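Local coordinates for protein RNA-dependent RNA Polymerase (Bombyx mori cytoplasmic polyhedrosis virus, PDB 6TZ0) that copies the double-stranded RNA genome of the virus as its RNA-directed RNA polymerase, probably making both plus strands for transcription and minus strands for replication, at residues F1059-G1063 against S1157-L1161; Y460-I466 against R578-Y582; R138-F142 against S740-E745. All coordinates share one frame; numbering follows the deposited sequence.

Contact 1: F1059-G1063 against S1157-L1161; sequences FALLG and SAERL
L1062, in the last turn of helix 1054-1062, meets S1157, A1158 and L1161 of the loop that leads to strand 1162-1163. This is helix-end against loop packing in the C-terminal part of the polymerase. The apolar contacts carry most of it. CD1 of L1062 makes this side chain's closest approaches to the loop: it lies 3.8 Å from CB of A1158 and 4.2 Å from CD1 of L1161. CG of L1062 sits beside the backbone N (chi1 -81°), and the end of the side chain comes nearer the loop than its base. L1061 adds a second leucine pair. CD2 of L1061 lies 4.1 Å from CD2 of L1161, and the two side chains are nearly perpendicular. I1186 of helix 1174-1188 touches both L1062 and L1161.

The polar groups are only close neighbours across the contact. OG of S1157 is 3.4 Å from CD1 of L1062, but it is hydrogen-bonded to O of N1154 and OG of S1152. G1063, the first residue past the helix, has positive phi (93°), and its N still bonds to O of F1059. O of L1061 lies over one face of the R1160 guanidinium. NH2 of R1160 is 3.2 Å from O of L1061, at an angle too poor for a hydrogen bond.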
loop_
_atom_site.group_PDB
_atom_site.type_symbol
_atom_site.label_atom_id
_atom_site.label_comp_id
_atom_site.label_asym_id
_atom_site.label_seq_id
_atom_site.Cartn_x
_atom_site.Cartn_y
_atom_site.Cartn_z
ATOM N N PHE A 1059 -24.869 -5.154 28.202
ATOM C CA PHE A 1059 -24.241 -3.894 28.587
ATOM C C PHE A 1059 -24.764 -3.421 29.936
ATOM O O PHE A 1059 -24.000 -2.920 30.765
ATOM C CB PHE A 1059 -24.494 -2.857 27.499
ATOM C CG PHE A 1059 -23.669 -1.607 27.615
ATOM C CD1 PHE A 1059 -22.315 -1.630 27.332
ATOM C CD2 PHE A 1059 -24.257 -0.396 27.934
ATOM C CE1 PHE A 1059 -21.561 -0.480 27.407
ATOM C CE2 PHE A 1059 -23.503 0.757 28.008
ATOM C CZ PHE A 1059 -22.156 0.712 27.751
ATOM N N ALA A 1060 -26.060 -3.617 30.183
ATOM C CA ALA A 1060 -26.678 -3.250 31.449
ATOM C C ALA A 1060 -26.242 -4.139 32.604
ATOM O O ALA A 1060 -26.419 -3.751 33.761
ATOM C CB ALA A 1060 -28.196 -3.305 31.312
ATOM N N LEU A 1061 -25.727 -5.333 32.329
ATOM C CA LEU A 1061 -25.236 -6.200 33.393
ATOM C C LEU A 1061 -23.736 -6.081 33.616
ATOM O O LEU A 1061 -23.297 -5.916 34.755
ATOM C CB LEU A 1061 -25.583 -7.662 33.110
ATOM C CG LEU A 1061 -27.023 -8.140 33.220
ATOM C CD1 LEU A 1061 -27.065 -9.587 32.819
ATOM C CD2 LEU A 1061 -27.538 -7.963 34.622
ATOM N N LEU A 1062 -22.936 -6.177 32.555
ATOM C CA LEU A 1062 -21.488 -6.239 32.710
ATOM C C LEU A 1062 -20.826 -4.874 32.658
ATOM O O LEU A 1062 -19.739 -4.702 33.216
ATOM C CB LEU A 1062 -20.854 -7.120 31.630
ATOM C CG LEU A 1062 -20.836 -8.643 31.769
ATOM C CD1 LEU A 1062 -20.259 -9.068 33.106
ATOM C CD2 LEU A 1062 -22.186 -9.265 31.524
ATOM N N GLY A 1063 -21.439 -3.913 31.983
ATOM C CA GLY A 1063 -20.885 -2.581 31.869
ATOM C C GLY A 1063 -20.038 -2.418 30.625
ATOM O O GLY A 1063 -19.953 -3.293 29.760
ATOM N N SER A 1157 -15.708 -7.910 35.915
ATOM C CA SER A 1157 -17.001 -7.239 35.862
ATOM C C SER A 1157 -18.185 -8.164 36.126
ATOM O O SER A 1157 -19.308 -7.671 36.267
ATOM C CB SER A 1157 -17.179 -6.572 34.503
ATOM O OG SER A 1157 -17.271 -7.539 33.477
ATOM N N ALA A 1158 -17.972 -9.474 36.203
ATOM C CA ALA A 1158 -19.031 -10.421 36.500
ATOM C C ALA A 1158 -19.044 -10.887 37.947
ATOM O O ALA A 1158 -19.883 -11.720 38.298
ATOM C CB ALA A 1158 -18.918 -11.640 35.587
ATOM N N GLU A 1159 -18.150 -10.378 38.800
ATOM C CA GLU A 1159 -18.091 -10.885 40.166
ATOM C C GLU A 1159 -19.235 -10.363 41.018
ATOM O O GLU A 1159 -19.505 -10.929 42.082
ATOM C CB GLU A 1159 -16.748 -10.552 40.824
ATOM C CG GLU A 1159 -16.497 -9.094 41.183
ATOM C CD GLU A 1159 -16.801 -8.759 42.638
ATOM O OE1 GLU A 1159 -16.840 -9.685 43.476
ATOM O OE2 GLU A 1159 -16.988 -7.561 42.946
ATOM N N ARG A 1160 -19.920 -9.310 40.579
ATOM C CA ARG A 1160 -21.052 -8.806 41.336
ATOM C C ARG A 1160 -22.322 -9.593 41.047
ATOM O O ARG A 1160 -23.324 -9.403 41.741
ATOM C CB ARG A 1160 -21.255 -7.314 41.032
ATOM C CG ARG A 1160 -21.932 -6.964 39.715
ATOM C CD ARG A 1160 -23.354 -6.511 40.007
ATOM N NE ARG A 1160 -24.175 -6.285 38.831
ATOM C CZ ARG A 1160 -24.343 -5.110 38.250
ATOM N NH1 ARG A 1160 -23.733 -4.041 38.731
ATOM N NH2 ARG A 1160 -25.130 -5.009 37.192
ATOM N N LEU A 1161 -22.298 -10.473 40.048
ATOM C CA LEU A 1161 -23.494 -11.136 39.553
ATOM C C LEU A 1161 -23.670 -12.555 40.069
ATOM O O LEU A 1161 -24.785 -13.079 40.007
ATOM C CB LEU A 1161 -23.465 -11.171 38.023
ATOM C CG LEU A 1161 -23.599 -9.828 37.318
ATOM C CD1 LEU A 1161 -23.318 -9.984 35.845
ATOM C CD2 LEU A 1161 -24.996 -9.300 37.527
#

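Contact 2: Y460-I466 against R578-Y582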
loop_
_atom_site.group_PDB
_atom_site.type_symbol
_atom_site.label_atom_id
_atom_site.label_comp_id
_atom_site.label_asym_id
_atom_site.label_seq_id
_atom_site.Cartn_x
_atom_site.Cartn_y
_atom_site.Cartn_z
ATOM N N TYR A 460 24.660 -2.580 -2.353
ATOM C CA TYR A 460 23.865 -1.731 -1.474
ATOM C C TYR A 460 24.541 -0.390 -1.217
ATOM O O TYR A 460 23.855 0.616 -1.014
ATOM C CB TYR A 460 23.600 -2.461 -0.157
ATOM C CG TYR A 460 22.822 -1.667 0.863
ATOM C CD1 TYR A 460 21.465 -1.438 0.706
ATOM C CD2 TYR A 460 23.445 -1.163 1.994
ATOM C CE1 TYR A 460 20.754 -0.715 1.640
ATOM C CE2 TYR A 460 22.744 -0.446 2.937
ATOM C CZ TYR A 460 21.402 -0.222 2.751
ATOM O OH TYR A 460 20.703 0.498 3.682
ATOM N N ARG A 461 25.869 -0.348 -1.246
ATOM C CA ARG A 461 26.629 0.865 -0.996
ATOM C C ARG A 461 27.097 1.541 -2.275
ATOM O O ARG A 461 27.879 2.490 -2.208
ATOM C CB ARG A 461 27.839 0.556 -0.118
ATOM C CG ARG A 461 27.517 -0.050 1.227
ATOM C CD ARG A 461 26.878 0.932 2.177
ATOM N NE ARG A 461 26.685 0.336 3.493
ATOM C CZ ARG A 461 26.093 0.937 4.513
ATOM N NH1 ARG A 461 25.626 2.165 4.384
ATOM N NH2 ARG A 461 25.967 0.305 5.664
ATOM N N THR A 462 26.649 1.074 -3.430
ATOM C CA THR A 462 27.111 1.555 -4.723
ATOM C C THR A 462 26.152 2.598 -5.261
ATOM O O THR A 462 24.948 2.332 -5.342
ATOM C CB THR A 462 27.220 0.396 -5.704
ATOM O OG1 THR A 462 28.155 -0.562 -5.199
ATOM C CG2 THR A 462 27.690 0.873 -7.058
ATOM N N PRO A 463 26.638 3.786 -5.636
ATOM C CA PRO A 463 25.720 4.863 -6.039
ATOM C C PRO A 463 25.037 4.643 -7.382
ATOM O O PRO A 463 24.007 5.275 -7.635
ATOM C CB PRO A 463 26.630 6.097 -6.081
ATOM C CG PRO A 463 27.793 5.740 -5.242
ATOM C CD PRO A 463 28.008 4.285 -5.443
ATOM N N GLU A 464 25.558 3.772 -8.244
ATOM C CA GLU A 464 24.948 3.557 -9.550
ATOM C C GLU A 464 23.672 2.733 -9.488
ATOM O O GLU A 464 22.949 2.673 -10.487
ATOM C CB GLU A 464 25.950 2.889 -10.488
ATOM C CG GLU A 464 27.096 3.801 -10.882
ATOM C CD GLU A 464 26.646 4.948 -11.773
ATOM O OE1 GLU A 464 25.725 4.743 -12.591
ATOM O OE2 GLU A 464 27.202 6.059 -11.647
ATOM N N ARG A 465 23.390 2.114 -8.342
ATOM C CA ARG A 465 22.154 1.370 -8.134
ATOM C C ARG A 465 20.920 2.258 -8.276
ATOM O O ARG A 465 19.913 1.848 -8.868
ATOM C CB ARG A 465 22.219 0.714 -6.757
ATOM C CG ARG A 465 20.980 0.007 -6.334
ATOM C CD ARG A 465 21.225 -0.848 -5.115
ATOM N NE ARG A 465 21.655 -0.118 -3.927
ATOM C CZ ARG A 465 20.835 0.405 -3.022
ATOM N NH1 ARG A 465 21.331 1.028 -1.966
ATOM N NH2 ARG A 465 19.523 0.300 -3.166
ATOM N N ILE A 466 21.008 3.499 -7.797
ATOM C CA ILE A 466 19.879 4.423 -7.845
ATOM C C ILE A 466 19.586 4.845 -9.283
ATOM O O ILE A 466 18.428 4.870 -9.727
ATOM C CB ILE A 466 20.179 5.639 -6.954
ATOM C CG1 ILE A 466 20.543 5.189 -5.534
ATOM C CG2 ILE A 466 19.015 6.587 -6.947
ATOM C CD1 ILE A 466 19.468 4.411 -4.825
ATOM N N ARG A 578 26.143 8.274 6.362
ATOM C CA ARG A 578 26.052 6.872 5.947
ATOM C C ARG A 578 24.604 6.372 5.946
ATOM O O ARG A 578 24.198 5.563 6.778
ATOM C CB ARG A 578 26.932 5.968 6.826
ATOM C CG ARG A 578 28.375 5.828 6.397
ATOM C CD ARG A 578 29.157 7.069 6.686
ATOM N NE ARG A 578 30.584 6.895 6.517
ATOM C CZ ARG A 578 31.448 7.895 6.597
ATOM N NH1 ARG A 578 32.734 7.666 6.448
ATOM N NH2 ARG A 578 31.018 9.124 6.823
ATOM N N PHE A 579 23.814 6.905 5.017
ATOM C CA PHE A 579 22.474 6.351 4.851
ATOM C C PHE A 579 22.443 5.197 3.856
ATOM O O PHE A 579 22.145 4.064 4.231
ATOM C CB PHE A 579 21.473 7.439 4.456
ATOM C CG PHE A 579 20.145 6.901 4.013
ATOM C CD1 PHE A 579 19.359 6.148 4.868
ATOM C CD2 PHE A 579 19.662 7.189 2.751
ATOM C CE1 PHE A 579 18.137 5.657 4.450
ATOM C CE2 PHE A 579 18.441 6.708 2.338
ATOM C CZ PHE A 579 17.678 5.946 3.188
ATOM N N GLY A 580 22.735 5.448 2.597
ATOM C CA GLY A 580 22.680 4.375 1.637
ATOM C C GLY A 580 24.026 4.117 1.013
ATOM O O GLY A 580 24.939 3.567 1.628
ATOM N N PRO A 581 24.153 4.490 -0.260
ATOM C CA PRO A 581 25.474 4.696 -0.847
ATOM C C PRO A 581 26.051 6.070 -0.560
ATOM O O PRO A 581 27.117 6.399 -1.087
ATOM C CB PRO A 581 25.199 4.522 -2.340
ATOM C CG PRO A 581 23.803 4.949 -2.506
ATOM C CD PRO A 581 23.083 4.549 -1.266
ATOM N N TYR A 582 25.375 6.866 0.260
ATOM C CA TYR A 582 25.720 8.254 0.498
ATOM C C TYR A 582 26.489 8.391 1.797
ATOM O O TYR A 582 26.339 7.589 2.717
ATOM C CB TYR A 582 24.465 9.117 0.557
ATOM C CG TYR A 582 23.649 9.049 -0.697
ATOM C CD1 TYR A 582 24.041 9.726 -1.834
ATOM C CD2 TYR A 582 22.477 8.313 -0.736
ATOM C CE1 TYR A 582 23.298 9.665 -2.979
ATOM C CE2 TYR A 582 21.726 8.246 -1.877
ATOM C CZ TYR A 582 22.141 8.924 -2.997
ATOM O OH TYR A 582 21.395 8.862 -4.140
#
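The contact joins the chain leading into helix 464-469, and its first residues, to the loop between helix 557-573 and strand 585-591, within the central polymerase domain. P581 meets R461 and P463 where the two backbones come closest. CB of P581 is 3.4 Å from O of R461. The two prolines lie alongside, pointing opposite ways, with CG of P463 4.1 Å from CB of P581. On the helix side, CG1 of I466 lies 4.0 Å from OH of Y582.

Two arginines make the polar contacts, in different ways. R465 bonds on its own side: NH1 of R465 gives a 2.7 Å hydrogen bond to O of Y460, and its NH2 forms a salt bridge with D495. NH1 of R465 also lies 4.0 Å from CD of P581. R461 reaches across. Its chain bends at chi2 (-71°), which brings the guanidinium back along Y460 toward G580. CE2 of Y460 sits 3.9 Å above the centre of one face of the R461 guanidinium. D414 makes a salt bridge with R461 NH2 and a hydrogen bond with Y460 OH, which probably helps hold the pair together.

The chain of Viral structural protein 4 also touches the contact: T462 OG1 is hydrogen-bonded to N170 of that chain, and R461 packs on its A177. The bond between the two segments runs from R461 NH1 to O of G580, 3.2 Å long with an angle of 154° at the hydrogen, in the carbonyl plane and on a lone pair.

Contact 3: R138-F142 against S740-E745; sequences RKSRF and SLWTRE
K139 begins the contact by packing along the backbone of T743 and R744. CB of K139 is 4.1 Å from CB of T743, and CD of K139 lies near O of R744. The carbonyl O of K139 takes a CA-H...O contact from T743 CA at 3.3 Å.

S140 comes next and makes the reverse contact, from S140 CA to O of W742 at 3.4 Å. Its hydroxyl bonds to O of A143.

R141 is the main side chain. N of R141 gives a 2.9 Å hydrogen bond to O of W742, reaching it from above the carbonyl plane. CG of R141 lies opposite the backbone N (chi1 -172°), and the chain turns at chi3. This brings the guanidinium to the carbonyls of S740 and T743, with NH2 of R141 2.7 Å from O of T743. CG of R744 lies over the centre of one face of the R141 guanidinium, and the two arginine side chains are set roughly square to each other. NH1 of R141 and NH1 of R744 are 3.7 Å apart. Both form salt bridges with E759 of helix 754-766, which probably offsets the charge between them.

F142 closes the segment. The edge of the F142 ring faces O of L741, with CE2 of F142 nearest. CG of R141 sits over the centre of one ring face, and L760 and L789 also touch the ring.

Two irregular loop segments thus run alongside each other in roughly opposite directions. They join the N-terminal region, just before helix 145-160, to the chain before helix 754-766. F142 is about 8 Å, side chain to side chain, from R147, a residue of the ATP-binding site, which holds no ATP in this model.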
loop_
_atom_site.group_PDB
_atom_site.type_symbol
_atom_site.label_atom_id
_atom_site.label_comp_id
_atom_site.label_asym_id
_atom_site.label_seq_id
_atom_site.Cartn_x
_atom_site.Cartn_y
_atom_site.Cartn_z
ATOM N N ARG A 138 -16.780 -14.842 -11.527
ATOM C CA ARG A 138 -16.839 -15.858 -10.482
ATOM C C ARG A 138 -16.067 -15.366 -9.259
ATOM O O ARG A 138 -14.836 -15.269 -9.264
ATOM C CB ARG A 138 -16.380 -17.226 -10.991
ATOM C CG ARG A 138 -15.010 -17.369 -11.612
ATOM C CD ARG A 138 -14.837 -18.782 -12.119
ATOM N NE ARG A 138 -14.791 -19.779 -11.056
ATOM C CZ ARG A 138 -13.671 -20.174 -10.461
ATOM N NH1 ARG A 138 -12.514 -19.663 -10.843
ATOM N NH2 ARG A 138 -13.708 -21.091 -9.507
ATOM N N LYS A 139 -16.816 -14.991 -8.223
ATOM C CA LYS A 139 -16.278 -14.448 -6.976
ATOM C C LYS A 139 -17.024 -15.139 -5.846
ATOM O O LYS A 139 -18.007 -14.607 -5.336
ATOM C CB LYS A 139 -16.470 -12.943 -6.908
ATOM C CG LYS A 139 -15.655 -12.151 -7.870
ATOM C CD LYS A 139 -15.996 -10.704 -7.733
ATOM C CE LYS A 139 -15.187 -9.904 -8.704
ATOM N NZ LYS A 139 -13.747 -9.922 -8.325
ATOM N N SER A 140 -16.550 -16.302 -5.438
ATOM C CA SER A 140 -17.224 -17.064 -4.404
ATOM C C SER A 140 -16.254 -17.343 -3.272
ATOM O O SER A 140 -15.082 -17.648 -3.506
ATOM C CB SER A 140 -17.789 -18.358 -4.961
ATOM O OG SER A 140 -16.751 -19.216 -5.386
ATOM N N ARG A 141 -16.748 -17.236 -2.046
ATOM C CA ARG A 141 -15.863 -17.334 -0.899
ATOM C C ARG A 141 -15.669 -18.766 -0.419
ATOM O O ARG A 141 -14.547 -19.149 -0.073
ATOM C CB ARG A 141 -16.386 -16.453 0.237
ATOM C CG ARG A 141 -15.428 -16.350 1.411
ATOM C CD ARG A 141 -15.918 -15.383 2.453
ATOM N NE ARG A 141 -15.881 -14.001 2.000
ATOM C CZ ARG A 141 -14.831 -13.200 2.132
ATOM N NH1 ARG A 141 -13.726 -13.632 2.714
ATOM N NH2 ARG A 141 -14.895 -11.957 1.691
ATOM N N PHE A 142 -16.717 -19.583 -0.410
ATOM C CA PHE A 142 -16.624 -20.874 0.256
ATOM C C PHE A 142 -16.794 -22.059 -0.679
ATOM O O PHE A 142 -16.046 -23.037 -0.572
ATOM C CB PHE A 142 -17.655 -20.951 1.385
ATOM C CG PHE A 142 -17.436 -19.940 2.461
ATOM C CD1 PHE A 142 -16.351 -20.042 3.312
ATOM C CD2 PHE A 142 -18.328 -18.903 2.645
ATOM C CE1 PHE A 142 -16.151 -19.121 4.313
ATOM C CE2 PHE A 142 -18.133 -17.983 3.648
ATOM C CZ PHE A 142 -17.044 -18.095 4.482
ATOM N N SER A 740 -18.849 -8.881 3.115
ATOM C CA SER A 740 -19.424 -9.831 2.174
ATOM C C SER A 740 -19.126 -11.235 2.664
ATOM O O SER A 740 -17.968 -11.663 2.677
ATOM C CB SER A 740 -18.868 -9.623 0.773
ATOM O OG SER A 740 -19.493 -10.499 -0.142
ATOM N N LEU A 741 -20.170 -11.954 3.048
ATOM C CA LEU A 741 -20.028 -13.345 3.442
ATOM C C LEU A 741 -19.880 -14.285 2.257
ATOM O O LEU A 741 -19.696 -15.486 2.467
ATOM C CB LEU A 741 -21.236 -13.777 4.275
ATOM C CG LEU A 741 -21.483 -13.106 5.621
ATOM C CD1 LEU A 741 -22.792 -13.589 6.212
ATOM C CD2 LEU A 741 -20.343 -13.384 6.568
ATOM N N TRP A 742 -19.957 -13.788 1.022
ATOM C CA TRP A 742 -20.140 -14.661 -0.126
ATOM C C TRP A 742 -19.154 -14.438 -1.264
ATOM O O TRP A 742 -18.953 -15.365 -2.057
ATOM C CB TRP A 742 -21.571 -14.518 -0.669
ATOM C CG TRP A 742 -22.608 -14.698 0.409
ATOM C CD1 TRP A 742 -23.386 -13.720 0.964
ATOM C CD2 TRP A 742 -22.902 -15.897 1.123
ATOM N NE1 TRP A 742 -24.182 -14.252 1.948
ATOM C CE2 TRP A 742 -23.903 -15.588 2.064
ATOM C CE3 TRP A 742 -22.437 -17.207 1.038
ATOM C CZ2 TRP A 742 -24.433 -16.542 2.918
ATOM C CZ3 TRP A 742 -22.966 -18.153 1.886
ATOM C CH2 TRP A 742 -23.957 -17.817 2.812
ATOM N N THR A 743 -18.537 -13.266 -1.383
ATOM C CA THR A 743 -17.609 -12.982 -2.469
ATOM C C THR A 743 -16.206 -12.750 -1.919
ATOM O O THR A 743 -16.008 -12.604 -0.714
ATOM C CB THR A 743 -18.072 -11.771 -3.287
ATOM O OG1 THR A 743 -18.078 -10.610 -2.455
ATOM C CG2 THR A 743 -19.472 -11.988 -3.818
ATOM N N ARG A 744 -15.224 -12.724 -2.824
ATOM C CA ARG A 744 -13.829 -12.505 -2.458
ATOM C C ARG A 744 -13.173 -11.507 -3.397
ATOM O O ARG A 744 -13.753 -11.066 -4.391
ATOM C CB ARG A 744 -13.002 -13.789 -2.491
ATOM C CG ARG A 744 -13.323 -14.759 -1.418
ATOM C CD ARG A 744 -12.439 -15.975 -1.514
ATOM N NE ARG A 744 -11.050 -15.651 -1.224
ATOM C CZ ARG A 744 -10.534 -15.642 -0.002
ATOM N NH1 ARG A 744 -11.294 -15.940 1.040
ATOM N NH2 ARG A 744 -9.257 -15.336 0.182
ATOM N N GLU A 745 -11.931 -11.153 -3.055
ATOM C CA GLU A 745 -11.097 -10.371 -3.958
ATOM C C GLU A 745 -10.435 -11.263 -4.995
ATOM O O GLU A 745 -10.386 -10.920 -6.181
ATOM C CB GLU A 745 -10.049 -9.592 -3.164
ATOM C CG GLU A 745 -9.116 -8.760 -4.026
ATOM C CD GLU A 745 -8.138 -7.934 -3.220
ATOM O OE1 GLU A 745 -8.166 -8.021 -1.974
ATOM O OE2 GLU A 745 -7.342 -7.193 -3.836
#

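Overall arrangement
The three contacts lie in separate parts of the polymerase and do not touch. Contact 3 is the most central, about 13 Å from the chain centre; contacts 1 and 2 lie about 30 and 38 Å out. Centre to centre, contacts 1 and 2 are 60 Å apart, contacts 1 and 3 are 39 Å, and contacts 2 and 3 are 45 Å. Along the chain, contact 3 closes a long loop, and contact 2 is nested inside it in the central polymerase domain. Contact 1 follows in the C-terminal region. Contact 3 thus ties distant chain regions together near an ATP site, contact 1 packs within one region, and contact 2 borders Viral structural protein 4.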